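Long-range contacts in putative cellulase CEL6 (Mycobacterium tuberculosis, PDB 1UP3), which probably hydrolyses internal beta-1,4-glycosidic bonds of cellulose as a family 6 endoglucanase: residues 9-14 against 67-72; 39-44 against 72-77; 112-117 against 152-157; 183-188 against 212-217; 243-248 against 257-262. All blocks are in the same frame, centred on the assembly; numbering follows the deposited sequence.

Contact 1: residues 9-14 against 67-72; sequences PFYVDP and AGAMPV
With chi1 at -177°, Tyr-11 holds CG anti to its backbone N, which carries the ring toward Ala-67 and leaves CE1 4.0 Å from the CB of that alanine. Phe-10 turns the other way: CG stands anti to the carbonyl carbon (chi1 -61°), which sets CD1 4.1 Å from CB of Met-70 and equally near CG2 of Val-72. Two backbone bonds join the segments. Met-70 N donates a hydrogen bond to Pro-9 O at 2.8 Å, and Tyr-11 N donates to Met-70 O at 2.9 Å. Together they make a single beta bridge, Phe-10 with Met-70, which ties the N-terminal loop to the loop leading from helix 50-66 into strand 72-75. That helix ends in a Schellman motif with Gly-68 at positive phi, and Gly-68 O meets CD of Pro-9. The methyl of Ala-69 is pressed against segment 9-14, its CB 3.3 Å from Pro-9 O and 3.7 Å from Tyr-11 CA. Beyond the two segments, Tyr-11 sets its ring edge-to-face with Tyr-60, and its hydroxyl bonds a polyether molecule that probably came from the crystallisation liquor.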
# COMPACT_ATOMS: atom_id res chain seq x y z
N PRO A 9 -9.79 15.60 0.09
CA PRO A 9 -10.14 14.24 0.44
C PRO A 9 -9.40 13.23 -0.43
O PRO A 9 -8.99 13.56 -1.53
CB PRO A 9 -11.65 14.17 0.19
CG PRO A 9 -11.93 15.25 -0.79
CD PRO A 9 -10.92 16.34 -0.50
N PHE A 10 -9.23 12.02 0.10
CA PHE A 10 -8.68 10.94 -0.68
C PHE A 10 -9.73 10.43 -1.68
O PHE A 10 -10.94 10.39 -1.39
CB PHE A 10 -8.17 9.82 0.23
CG PHE A 10 -7.08 10.28 1.17
CD1 PHE A 10 -5.86 10.66 0.68
CD2 PHE A 10 -7.31 10.35 2.54
CE1 PHE A 10 -4.85 11.10 1.51
CE2 PHE A 10 -6.30 10.83 3.40
CZ PHE A 10 -5.09 11.20 2.88
N TYR A 11 -9.27 10.03 -2.85
CA TYR A 11 -10.16 9.61 -3.94
C TYR A 11 -10.83 8.27 -3.70
O TYR A 11 -10.15 7.29 -3.40
CB TYR A 11 -9.36 9.55 -5.22
CG TYR A 11 -10.12 9.20 -6.49
CD1 TYR A 11 -11.23 9.91 -6.88
CD2 TYR A 11 -9.67 8.19 -7.32
CE1 TYR A 11 -11.91 9.58 -8.09
CE2 TYR A 11 -10.32 7.87 -8.47
CZ TYR A 11 -11.45 8.57 -8.85
OH TYR A 11 -12.10 8.22 -10.02
N VAL A 12 -12.15 8.25 -3.85
CA VAL A 12 -12.92 7.02 -3.81
C VAL A 12 -13.03 6.50 -5.26
O VAL A 12 -13.63 7.16 -6.12
CB VAL A 12 -14.26 7.26 -3.22
CG1 VAL A 12 -15.10 5.97 -3.29
CG2 VAL A 12 -14.13 7.75 -1.78
N ASP A 13 -12.48 5.31 -5.50
CA ASP A 13 -12.50 4.66 -6.81
C ASP A 13 -13.94 4.24 -7.12
O ASP A 13 -14.50 3.36 -6.43
CB ASP A 13 -11.60 3.44 -6.75
CG ASP A 13 -11.50 2.69 -8.07
OD1 ASP A 13 -12.28 3.01 -9.00
OD2 ASP A 13 -10.74 1.69 -8.17
N PRO A 14 -14.59 4.84 -8.11
CA PRO A 14 -16.00 4.53 -8.39
C PRO A 14 -16.21 3.17 -9.07
O PRO A 14 -17.36 2.76 -9.23
CB PRO A 14 -16.43 5.67 -9.33
CG PRO A 14 -15.20 6.01 -10.03
CD PRO A 14 -14.05 5.86 -9.05
N ALA A 67 -12.36 15.04 -9.50
CA ALA A 67 -13.16 14.88 -8.29
C ALA A 67 -12.70 15.74 -7.12
O ALA A 67 -13.28 15.66 -6.05
CB ALA A 67 -13.19 13.40 -7.88
N GLY A 68 -11.68 16.57 -7.33
CA GLY A 68 -11.13 17.40 -6.28
C GLY A 68 -10.47 16.61 -5.17
O GLY A 68 -10.51 17.01 -4.01
N ALA A 69 -9.83 15.50 -5.54
CA ALA A 69 -9.37 14.52 -4.58
C ALA A 69 -7.94 14.03 -4.85
O ALA A 69 -7.46 14.09 -5.99
CB ALA A 69 -10.30 13.29 -4.57
N MET A 70 -7.29 13.51 -3.80
CA MET A 70 -5.93 12.97 -3.88
C MET A 70 -5.99 11.47 -4.19
O MET A 70 -6.49 10.71 -3.39
CB MET A 70 -5.19 13.17 -2.55
CG MET A 70 -3.82 12.53 -2.47
SD MET A 70 -2.63 13.14 -3.60
CE MET A 70 -2.09 14.60 -2.84
N PRO A 71 -5.44 11.06 -5.34
CA PRO A 71 -5.37 9.64 -5.67
C PRO A 71 -4.23 8.99 -4.90
O PRO A 71 -3.20 9.60 -4.70
CB PRO A 71 -5.09 9.64 -7.16
CG PRO A 71 -4.32 10.83 -7.37
CD PRO A 71 -4.82 11.88 -6.40
N VAL A 72 -4.43 7.73 -4.53
CA VAL A 72 -3.39 6.92 -3.88
C VAL A 72 -3.17 5.70 -4.75
O VAL A 72 -4.14 4.96 -5.07
CB VAL A 72 -3.79 6.47 -2.45
CG1 VAL A 72 -2.64 5.77 -1.80
CG2 VAL A 72 -4.28 7.67 -1.58

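Contact 2: residues 39-44 against 72-77; sequences PQSYWL and VLTLYG
Trp-43 lays its indole over Thr-74, whose CG2 methyl sits under the middle of the six-membered ring, 3.6 Å from its centroid and 8° off the normal, a CH-pi contact. The far rim of the same indole drives CZ3 into the face of Tyr-76, 3.6 Å from CD2; the planes stand at 89°, so the pair is T-shaped. The tryptophan thus fills the notch between a methyl under its face and a phenol ring across its edge. Thr-74 uses its other branch as well: OG1, beside the backbone N at chi1 -62°, donates to Ser-41 OG at 2.8 Å in one of the two modelled conformers of the serine. Trp-43 NE1 is bonded to Ile-260 O. Strands 42-44 and 72-75 run parallel here, the two strands of a beta-alpha-beta crossover through helix 50-66, at one edge of the parallel sheet. Four backbone bonds hold their register. On the sheet face that carries Tyr-42, the knob is CD1 of Leu-44, lodged between CD2 of Leu-73 and CD2 of Leu-75, 4.0 Å from each. Leu-73 CD2 also leans on Tyr-42 CD2, while Val-57 of the helix and Trp-100 close over Leu-44.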
# COMPACT_ATOMS: atom_id res chain seq x y z
N PRO A 39 -12.24 5.71 0.69
CA PRO A 39 -11.11 5.75 -0.25
C PRO A 39 -10.01 4.74 0.09
O PRO A 39 -9.65 4.57 1.27
CB PRO A 39 -10.56 7.18 -0.11
CG PRO A 39 -11.10 7.68 1.16
CD PRO A 39 -12.33 6.94 1.53
N GLN A 40 -9.48 4.06 -0.93
CA GLN A 40 -8.48 3.01 -0.68
C GLN A 40 -7.20 3.36 -1.44
O GLN A 40 -6.78 4.49 -1.40
CB GLN A 40 -9.10 1.62 -0.92
CG GLN A 40 -10.23 1.40 0.09
CD GLN A 40 -11.21 0.31 -0.28
OE1 GLN A 40 -10.81 -0.75 -0.71
NE2 GLN A 40 -12.49 0.56 -0.08
N SER A 41 -6.53 2.41 -2.07
CA SER A 41 -5.45 2.74 -3.02
C SER A 41 -5.64 1.85 -4.21
O SER A 41 -6.25 0.76 -4.10
CB SER A 41 -4.04 2.53 -2.44
OG SER A 41 -3.74 1.14 -2.33
N TYR A 42 -5.13 2.27 -5.36
CA TYR A 42 -5.23 1.54 -6.61
C TYR A 42 -3.89 0.85 -6.87
O TYR A 42 -2.89 1.50 -7.01
CB TYR A 42 -5.60 2.52 -7.73
CG TYR A 42 -5.95 1.86 -9.04
CD1 TYR A 42 -7.20 1.29 -9.24
CD2 TYR A 42 -5.04 1.80 -10.07
CE1 TYR A 42 -7.54 0.68 -10.44
CE2 TYR A 42 -5.38 1.19 -11.29
CZ TYR A 42 -6.61 0.63 -11.46
OH TYR A 42 -6.94 -0.00 -12.66
N TRP A 43 -3.91 -0.49 -6.94
CA TRP A 43 -2.68 -1.26 -7.04
C TRP A 43 -2.34 -1.53 -8.50
O TRP A 43 -3.22 -2.01 -9.26
CB TRP A 43 -2.85 -2.59 -6.33
CG TRP A 43 -2.93 -2.51 -4.82
CD1 TRP A 43 -3.83 -1.81 -4.08
CD2 TRP A 43 -2.03 -3.09 -3.89
NE1 TRP A 43 -3.57 -1.98 -2.73
CE2 TRP A 43 -2.46 -2.76 -2.59
CE3 TRP A 43 -0.89 -3.91 -4.03
CZ2 TRP A 43 -1.80 -3.19 -1.45
CZ3 TRP A 43 -0.25 -4.35 -2.90
CH2 TRP A 43 -0.70 -3.98 -1.60
N LEU A 44 -1.09 -1.28 -8.86
CA LEU A 44 -0.58 -1.53 -10.22
C LEU A 44 0.55 -2.56 -10.17
O LEU A 44 1.38 -2.55 -9.26
CB LEU A 44 -0.04 -0.25 -10.79
CG LEU A 44 -1.05 0.90 -10.88
CD1 LEU A 44 -0.31 2.18 -11.30
CD2 LEU A 44 -2.15 0.54 -11.84
N VAL A 72 -4.43 7.73 -4.53
CA VAL A 72 -3.39 6.92 -3.88
C VAL A 72 -3.17 5.70 -4.75
O VAL A 72 -4.14 4.96 -5.07
CB VAL A 72 -3.79 6.47 -2.45
CG1 VAL A 72 -2.64 5.77 -1.80
CG2 VAL A 72 -4.28 7.67 -1.58
N LEU A 73 -1.93 5.54 -5.21
CA LEU A 73 -1.52 4.46 -6.09
C LEU A 73 -0.50 3.61 -5.33
O LEU A 73 0.39 4.16 -4.68
CB LEU A 73 -0.91 5.00 -7.38
CG LEU A 73 -1.98 5.73 -8.21
CD1 LEU A 73 -1.37 6.91 -8.84
CD2 LEU A 73 -2.55 4.83 -9.27
N THR A 74 -0.62 2.30 -5.46
CA THR A 74 0.34 1.35 -4.89
C THR A 74 1.08 0.62 -6.00
O THR A 74 0.44 -0.00 -6.83
CB THR A 74 -0.38 0.40 -4.00
OG1 THR A 74 -0.98 1.15 -2.92
CG2 THR A 74 0.62 -0.59 -3.33
N LEU A 75 2.39 0.75 -6.03
CA LEU A 75 3.19 0.05 -7.04
C LEU A 75 3.63 -1.29 -6.48
O LEU A 75 4.29 -1.35 -5.46
CB LEU A 75 4.40 0.92 -7.45
CG LEU A 75 4.05 2.32 -7.97
CD1 LEU A 75 5.32 3.03 -8.42
CD2 LEU A 75 3.04 2.30 -9.12
N TYR A 76 3.30 -2.37 -7.18
CA TYR A 76 3.55 -3.73 -6.67
C TYR A 76 4.03 -4.62 -7.82
O TYR A 76 3.37 -5.60 -8.18
CB TYR A 76 2.27 -4.25 -6.00
CG TYR A 76 2.37 -5.49 -5.13
CD1 TYR A 76 3.36 -5.58 -4.17
CD2 TYR A 76 1.44 -6.51 -5.24
CE1 TYR A 76 3.48 -6.70 -3.33
CE2 TYR A 76 1.51 -7.64 -4.41
CZ TYR A 76 2.51 -7.71 -3.44
OH TYR A 76 2.59 -8.84 -2.63
N GLY A 77 5.14 -4.22 -8.43
CA GLY A 77 5.69 -4.90 -9.61
C GLY A 77 7.11 -5.42 -9.45
O GLY A 77 7.70 -5.84 -10.45

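Contact 3: residues 112-117 against 152-157; sequences PATIIV and AAAVYV
Two central strands of the parallel sheet, 113-117 and 153-158, meet here in unbroken register, from Ala-113 beside Ala-153 to Val-117 beside Val-157. Five backbone bonds join them. The longest, Ala-113 N to Ala-152 O, is 3.2 Å; the next, Ala-154 N to Ala-113 O, is 2.8 Å, and the series ends with Val-117 N to Tyr-156 O at 171°. Alanines at 153 and 154 add little bulk, and the larger contacts gather at the C-terminal half. Val-117 CG2 meets Val-155 CG1 at 3.6 Å, on the face where Val-140 and Val-144 of helix 130-147 pack against Val-157. On the other face Tyr-156 carries the packing. Its CG stands anti to the carbonyl carbon (chi1 -62°); this points the ring toward the strand's N-terminal end, bringing CE1 3.9 Å from CG2 of Thr-114. Ile-116 CD1 touches the same tyrosine at CB, 4.1 Å away. On the inner side of the barrel the Tyr-156 hydroxyl bonds Asp-255 OD2 of strand 254-258. One face turned to helices and the other inward, with every strand parallel, is what the distorted alpha/beta barrel of family 6 glycoside hydrolases looks like.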
# COMPACT_ATOMS: atom_id res chain seq x y z
N PRO A 112 -0.98 15.75 -8.87
CA PRO A 112 -0.97 15.30 -7.48
C PRO A 112 -1.21 13.80 -7.38
O PRO A 112 -2.08 13.26 -8.06
CB PRO A 112 -2.15 16.04 -6.85
CG PRO A 112 -2.35 17.17 -7.71
CD PRO A 112 -2.08 16.71 -9.09
N ALA A 113 -0.41 13.12 -6.57
CA ALA A 113 -0.62 11.70 -6.31
C ALA A 113 0.12 11.33 -5.03
O ALA A 113 1.15 11.92 -4.70
CB ALA A 113 -0.14 10.81 -7.49
N THR A 114 -0.41 10.33 -4.36
CA THR A 114 0.27 9.66 -3.26
C THR A 114 0.69 8.28 -3.78
O THR A 114 -0.13 7.59 -4.39
CB THR A 114 -0.70 9.54 -2.11
OG1 THR A 114 -1.06 10.84 -1.64
CG2 THR A 114 -0.07 8.80 -0.89
N ILE A 115 1.97 7.94 -3.66
CA ILE A 115 2.51 6.71 -4.22
C ILE A 115 3.10 5.89 -3.10
O ILE A 115 3.97 6.38 -2.39
CB ILE A 115 3.58 6.96 -5.29
CG1 ILE A 115 3.12 8.02 -6.31
CG2 ILE A 115 3.95 5.63 -5.98
CD1 ILE A 115 1.91 7.66 -7.13
N ILE A 116 2.61 4.66 -2.97
CA ILE A 116 3.13 3.67 -2.03
C ILE A 116 4.04 2.73 -2.86
O ILE A 116 3.57 2.02 -3.75
CB ILE A 116 2.02 2.88 -1.38
CG1 ILE A 116 0.94 3.80 -0.75
CG2 ILE A 116 2.61 1.87 -0.38
CD1 ILE A 116 1.48 4.69 0.30
N VAL A 117 5.33 2.77 -2.60
CA VAL A 117 6.32 2.07 -3.42
C VAL A 117 6.62 0.69 -2.81
O VAL A 117 7.27 0.56 -1.76
CB VAL A 117 7.64 2.84 -3.53
CG1 VAL A 117 8.65 2.12 -4.42
CG2 VAL A 117 7.42 4.24 -4.03
N ALA A 152 4.54 17.06 -7.33
CA ALA A 152 3.28 16.87 -6.65
C ALA A 152 3.02 15.44 -6.21
O ALA A 152 1.92 15.14 -5.71
CB ALA A 152 2.11 17.36 -7.53
N ALA A 153 4.00 14.57 -6.38
CA ALA A 153 3.87 13.19 -5.91
C ALA A 153 4.44 13.10 -4.51
O ALA A 153 5.56 13.48 -4.26
CB ALA A 153 4.59 12.25 -6.81
N ALA A 154 3.61 12.61 -3.58
CA ALA A 154 4.00 12.33 -2.21
C ALA A 154 4.35 10.86 -2.17
O ALA A 154 3.47 10.02 -2.28
CB ALA A 154 2.91 12.66 -1.26
N VAL A 155 5.63 10.57 -2.05
CA VAL A 155 6.15 9.20 -2.26
C VAL A 155 6.52 8.59 -0.92
O VAL A 155 7.31 9.18 -0.16
CB VAL A 155 7.34 9.19 -3.23
CG1 VAL A 155 7.88 7.74 -3.41
CG2 VAL A 155 6.95 9.79 -4.57
N TYR A 156 5.99 7.40 -0.66
CA TYR A 156 6.22 6.68 0.60
C TYR A 156 6.76 5.30 0.23
O TYR A 156 6.09 4.51 -0.45
CB TYR A 156 4.94 6.54 1.44
CG TYR A 156 4.38 7.88 1.88
CD1 TYR A 156 3.46 8.55 1.08
CD2 TYR A 156 4.77 8.49 3.07
CE1 TYR A 156 2.95 9.77 1.42
CE2 TYR A 156 4.25 9.75 3.41
CZ TYR A 156 3.36 10.38 2.58
OH TYR A 156 2.84 11.61 2.92
N VAL A 157 7.98 5.00 0.64
CA VAL A 157 8.59 3.70 0.38
C VAL A 157 8.13 2.69 1.41
O VAL A 157 8.16 2.95 2.62
CB VAL A 157 10.15 3.82 0.47
CG1 VAL A 157 10.77 2.47 0.27
CG2 VAL A 157 10.63 4.87 -0.53

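Contact 4: residues 183-188 against 212-217; sequences RGFSLN and SHYVID. With SO4 (sulfate ion), chain D.
Arg-183 O is gripped twice: His-213 N donates to it at 3.2 Å, and a water donates at 2.8 Å while also bonding ND1 of the same histidine. The arginine's chain, bent at chi2 (61°), folds back so that its guanidinium lies flat on the His-213 ring, planes 12° apart and centres 3.6 Å apart. From that stack NH1 and NH2 reach outward to O1 and O2 of a sulfate, each bond 2.9 Å, an end-on pairing with the ion in the guanidinium plane; the sulfate probably came from the crystallisation liquor. NE turns to a salt bridge with Asp-255. Further on, strands 184-187 and 213-217 run parallel as a beta-alpha-beta unit through helix 195-208. Tyr-214 CB sits over the Phe-185 ring, 3.5 Å from its centroid, and the two rings are near parallel but slid well apart. At the far end Asn-188 ND2 donates to Asp-217 O at 3.0 Å, while its OD1 accepts from Tyr-193 N. The aspartate at NE and the imidazole across one face fix the guanidinium in rotation; Asp-255, joined in this crystal by the sulfate, probably offsets the arginine's charge where it lies on the imidazole.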
# COMPACT_ATOMS: atom_id res chain seq x y z
N ARG A 183 8.90 11.55 0.54
CA ARG A 183 8.26 12.08 1.74
C ARG A 183 8.55 11.20 2.94
O ARG A 183 8.66 11.70 4.06
CB ARG A 183 6.74 12.22 1.52
CG ARG A 183 5.96 12.77 2.69
CD ARG A 183 6.37 14.17 3.14
NE ARG A 183 5.58 14.59 4.29
CZ ARG A 183 5.73 15.71 4.96
NH1 ARG A 183 6.65 16.59 4.57
NH2 ARG A 183 4.95 15.97 6.00
N GLY A 184 8.61 9.89 2.71
CA GLY A 184 8.93 8.97 3.78
C GLY A 184 8.61 7.53 3.44
O GLY A 184 9.02 7.00 2.40
N PHE A 185 7.90 6.88 4.35
CA PHE A 185 7.68 5.45 4.26
C PHE A 185 6.26 5.03 4.70
O PHE A 185 5.53 5.81 5.28
CB PHE A 185 8.75 4.70 5.12
CG PHE A 185 8.74 5.09 6.57
CD1 PHE A 185 9.43 6.22 7.00
CD2 PHE A 185 8.06 4.33 7.53
CE1 PHE A 185 9.44 6.59 8.34
CE2 PHE A 185 8.09 4.71 8.87
CZ PHE A 185 8.75 5.85 9.27
N SER A 186 5.89 3.78 4.38
CA SER A 186 4.59 3.24 4.77
C SER A 186 4.75 2.05 5.67
O SER A 186 5.74 1.30 5.57
CB SER A 186 3.73 2.88 3.53
OG SER A 186 4.44 2.03 2.67
N LEU A 187 3.78 1.89 6.56
CA LEU A 187 3.73 0.78 7.52
C LEU A 187 2.40 0.04 7.52
O LEU A 187 1.35 0.62 7.23
CB LEU A 187 3.91 1.32 8.92
CG LEU A 187 5.22 2.05 9.26
CD1 LEU A 187 5.16 2.65 10.68
CD2 LEU A 187 6.38 1.06 9.12
N ASN A 188 2.46 -1.23 7.90
CA ASN A 188 1.27 -2.05 8.15
C ASN A 188 0.49 -2.45 6.91
O ASN A 188 -0.66 -2.89 7.03
CB ASN A 188 0.32 -1.34 9.13
CG ASN A 188 -0.37 -2.31 10.11
OD1 ASN A 188 0.16 -3.38 10.49
ND2 ASN A 188 -1.59 -1.97 10.48
N SER A 212 11.94 11.64 8.58
CA SER A 212 11.01 11.31 7.51
C SER A 212 9.61 11.07 8.08
O SER A 212 9.42 10.78 9.28
CB SER A 212 11.48 10.11 6.72
OG SER A 212 11.35 8.95 7.50
N HIS A 213 8.61 11.23 7.22
CA HIS A 213 7.22 11.08 7.60
C HIS A 213 6.68 9.73 7.12
O HIS A 213 7.32 9.06 6.31
CB HIS A 213 6.41 12.24 7.01
CG HIS A 213 6.71 13.57 7.66
ND1 HIS A 213 7.83 14.30 7.36
CD2 HIS A 213 6.02 14.28 8.60
CE1 HIS A 213 7.84 15.40 8.10
NE2 HIS A 213 6.76 15.41 8.87
N TYR A 214 5.50 9.34 7.58
CA TYR A 214 5.00 8.01 7.25
C TYR A 214 3.47 7.96 7.23
O TYR A 214 2.78 8.83 7.80
CB TYR A 214 5.56 6.90 8.20
CG TYR A 214 5.22 7.11 9.65
CD1 TYR A 214 6.01 7.94 10.46
CD2 TYR A 214 4.07 6.60 10.19
CE1 TYR A 214 5.67 8.19 11.77
CE2 TYR A 214 3.71 6.86 11.51
CZ TYR A 214 4.49 7.65 12.29
OH TYR A 214 4.08 7.94 13.58
N VAL A 215 2.98 6.93 6.58
CA VAL A 215 1.56 6.62 6.60
C VAL A 215 1.38 5.19 7.14
O VAL A 215 2.29 4.37 7.02
CB VAL A 215 0.96 6.75 5.21
CG1 VAL A 215 1.00 8.17 4.74
CG2 VAL A 215 1.66 5.84 4.20
N ILE A 216 0.23 4.94 7.75
CA ILE A 216 -0.11 3.65 8.32
C ILE A 216 -1.39 3.15 7.58
O ILE A 216 -2.39 3.88 7.52
CB ILE A 216 -0.37 3.73 9.83
CG1 ILE A 216 0.88 4.20 10.59
CG2 ILE A 216 -0.79 2.37 10.36
CD1 ILE A 216 0.61 4.63 12.03
N ASP A 217 -1.36 1.90 7.15
CA ASP A 217 -2.51 1.16 6.57
C ASP A 217 -3.38 0.75 7.76
O ASP A 217 -3.01 -0.13 8.55
CB ASP A 217 -2.07 -0.06 5.79
CG ASP A 217 -3.13 -0.66 4.96
OD1 ASP A 217 -4.31 -0.25 5.10
OD2 ASP A 217 -2.88 -1.53 4.09
S SO4 D . 6.34 19.11 7.60
O1 SO4 D . 6.97 18.94 6.29
O2 SO4 D . 5.22 18.21 7.85
O3 SO4 D . 5.80 20.48 7.69
O4 SO4 D . 7.36 18.95 8.64
O HOH W 1 9.65 13.98 5.27

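Contact 5: residues 243-248 against 257-262; sequences APPTTA and YLWIKR
Thr-246 and Tyr-257 face each other as an antiparallel hydrogen-bonded pair, a single bridge in which each backbone N serves the other's carbonyl: Thr-246 N to Tyr-257 O at 3.0 Å and Tyr-257 N to Thr-246 O at 2.9 Å. One residue before the bridge, Pro-245 CA lies 3.1 Å from Tyr-257 O in a CA-H...O contact. The indole NE1 of Trp-259 donates to Ala-243 O at 3.0 Å, approaching from above the carbonyl plane with the bond bent to 153°; the same oxygen also accepts from Thr-218 OG1. Pro-245 crosses the indole at about a right angle and puts CD over the five-membered ring, 3.8 Å from its centroid, a CH-pi contact that leaves the tryptophan held at its nitrogen and across one face. Thr-246 runs alongside Tyr-257, with CG2 3.7 Å from CD2 of the ring; Ala-243 CB reaches that same ring atom at 4.0 Å. With CG2 placed there, chi1 of -175° puts OG1 of Thr-246 anti to the backbone N, where it accepts from Ala-248 N and closes an ST turn. Tyr-257 OH is tied to Ala-250 N, further round the loop. An isolated antiparallel bridge and an ST turn are thus the means by which the loop before strand 254-258 packs against the end of that strand, an outermost one of the parallel sheet.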
# COMPACT_ATOMS: atom_id res chain seq x y z
N ALA A 243 -9.55 2.62 11.55
CA ALA A 243 -9.90 4.02 11.32
C ALA A 243 -10.00 4.37 9.87
O ALA A 243 -9.12 4.02 9.12
CB ALA A 243 -8.84 4.93 11.94
N PRO A 244 -11.06 5.06 9.43
CA PRO A 244 -11.12 5.51 8.06
C PRO A 244 -9.99 6.49 7.74
O PRO A 244 -9.45 7.15 8.66
CB PRO A 244 -12.50 6.17 7.93
CG PRO A 244 -13.29 5.68 9.10
CD PRO A 244 -12.32 5.29 10.17
N PRO A 245 -9.62 6.55 6.47
CA PRO A 245 -8.50 7.41 6.06
C PRO A 245 -8.66 8.85 6.54
O PRO A 245 -9.75 9.44 6.46
CB PRO A 245 -8.48 7.27 4.54
CG PRO A 245 -9.09 5.92 4.30
CD PRO A 245 -10.13 5.75 5.34
N THR A 246 -7.56 9.40 7.03
CA THR A 246 -7.54 10.73 7.66
C THR A 246 -6.13 11.25 7.83
O THR A 246 -5.18 10.48 7.94
CB THR A 246 -8.27 10.70 9.03
OG1 THR A 246 -8.35 12.03 9.58
CG2 THR A 246 -7.53 9.87 10.08
N THR A 247 -5.99 12.58 7.90
CA THR A 247 -4.73 13.18 8.31
C THR A 247 -4.73 13.58 9.78
O THR A 247 -3.71 14.06 10.28
CB THR A 247 -4.34 14.39 7.45
OG1 THR A 247 -5.40 15.37 7.51
CG2 THR A 247 -4.18 13.99 6.00
N ALA A 248 -5.83 13.37 10.50
CA ALA A 248 -5.86 13.66 11.93
C ALA A 248 -5.30 12.47 12.68
O ALA A 248 -6.03 11.67 13.23
CB ALA A 248 -7.29 14.00 12.39
N TYR A 257 -3.47 8.15 8.19
CA TYR A 257 -3.97 6.77 8.15
C TYR A 257 -4.62 6.58 6.79
O TYR A 257 -5.41 7.43 6.38
CB TYR A 257 -5.00 6.51 9.26
CG TYR A 257 -4.59 6.86 10.66
CD1 TYR A 257 -3.27 6.88 11.04
CD2 TYR A 257 -5.56 7.20 11.61
CE1 TYR A 257 -2.89 7.23 12.36
CE2 TYR A 257 -5.21 7.55 12.89
CZ TYR A 257 -3.88 7.57 13.26
OH TYR A 257 -3.51 7.93 14.51
N LEU A 258 -4.23 5.54 6.07
CA LEU A 258 -4.77 5.23 4.75
C LEU A 258 -5.32 3.83 4.72
O LEU A 258 -4.91 2.98 5.53
CB LEU A 258 -3.72 5.37 3.64
CG LEU A 258 -3.07 6.75 3.46
CD1 LEU A 258 -1.95 6.64 2.43
CD2 LEU A 258 -4.12 7.82 3.10
N TRP A 259 -6.21 3.56 3.77
CA TRP A 259 -6.54 2.15 3.49
C TRP A 259 -5.77 1.77 2.23
O TRP A 259 -6.15 2.19 1.14
CB TRP A 259 -8.05 1.94 3.31
CG TRP A 259 -8.82 1.98 4.58
CD1 TRP A 259 -8.40 2.41 5.82
CD2 TRP A 259 -10.19 1.58 4.74
NE1 TRP A 259 -9.44 2.34 6.71
CE2 TRP A 259 -10.53 1.79 6.09
CE3 TRP A 259 -11.14 1.02 3.89
CZ2 TRP A 259 -11.81 1.52 6.60
CZ3 TRP A 259 -12.41 0.72 4.40
CH2 TRP A 259 -12.72 0.99 5.74
N ILE A 260 -4.64 1.12 2.40
CA ILE A 260 -3.77 0.76 1.29
C ILE A 260 -4.23 -0.57 0.70
O ILE A 260 -4.67 -0.63 -0.46
CB ILE A 260 -2.28 0.84 1.71
CG1 ILE A 260 -1.99 2.25 2.20
CG2 ILE A 260 -1.40 0.47 0.48
CD1 ILE A 260 -0.62 2.49 2.72
N LYS A 261 -4.19 -1.63 1.50
CA LYS A 261 -4.90 -2.85 1.18
C LYS A 261 -6.38 -2.54 1.03
O LYS A 261 -6.91 -1.70 1.75
CB LYS A 261 -4.68 -3.86 2.31
CG LYS A 261 -5.57 -5.11 2.31
CD LYS A 261 -5.15 -6.07 1.27
CE LYS A 261 -6.14 -7.24 1.22
NZ LYS A 261 -5.58 -8.37 0.45
N ARG A 262 -7.03 -3.21 0.06
CA ARG A 262 -8.46 -3.05 -0.18
C ARG A 262 -9.24 -4.13 0.58
O ARG A 262 -9.16 -5.31 0.23
CB ARG A 262 -8.75 -3.16 -1.67
CG ARG A 262 -8.21 -1.98 -2.50
CD ARG A 262 -8.82 -1.82 -3.92
NE ARG A 262 -8.61 -0.46 -4.43
CZ ARG A 262 -9.21 0.10 -5.51
NH1 ARG A 262 -10.11 -0.52 -6.26
NH2 ARG A 262 -8.89 1.33 -5.84

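Contacts 2, 3 and 4 are successive pairings within one parallel sheet: Leu-73 N bonds Thr-114 O at 2.8 Å between contacts 2 and 3, and Val-157 N bonds Gly-184 O at 2.9 Å between 3 and 4. Contact 5 adds the last strand, Leu-258 N to Ile-216 O at 2.9 Å. Ser-41 O to Arg-262 NE, 2.7 Å, links the segments flanking the two outermost strands. Contact 1 shares Val-72 with contact 2, meets contact 3 through Pro-71 O and Thr-114 N (2.9 Å), and contact 5 through the Asp-13 OD2 to Arg-262 NH1 salt bridge (3.0 Å). A glucose unit of the bound thio-oligosaccharide is about 5 Å from the side chain of Tyr-76 (contact 2), and one is about 7 Å from that of Asn-188 (contact 4).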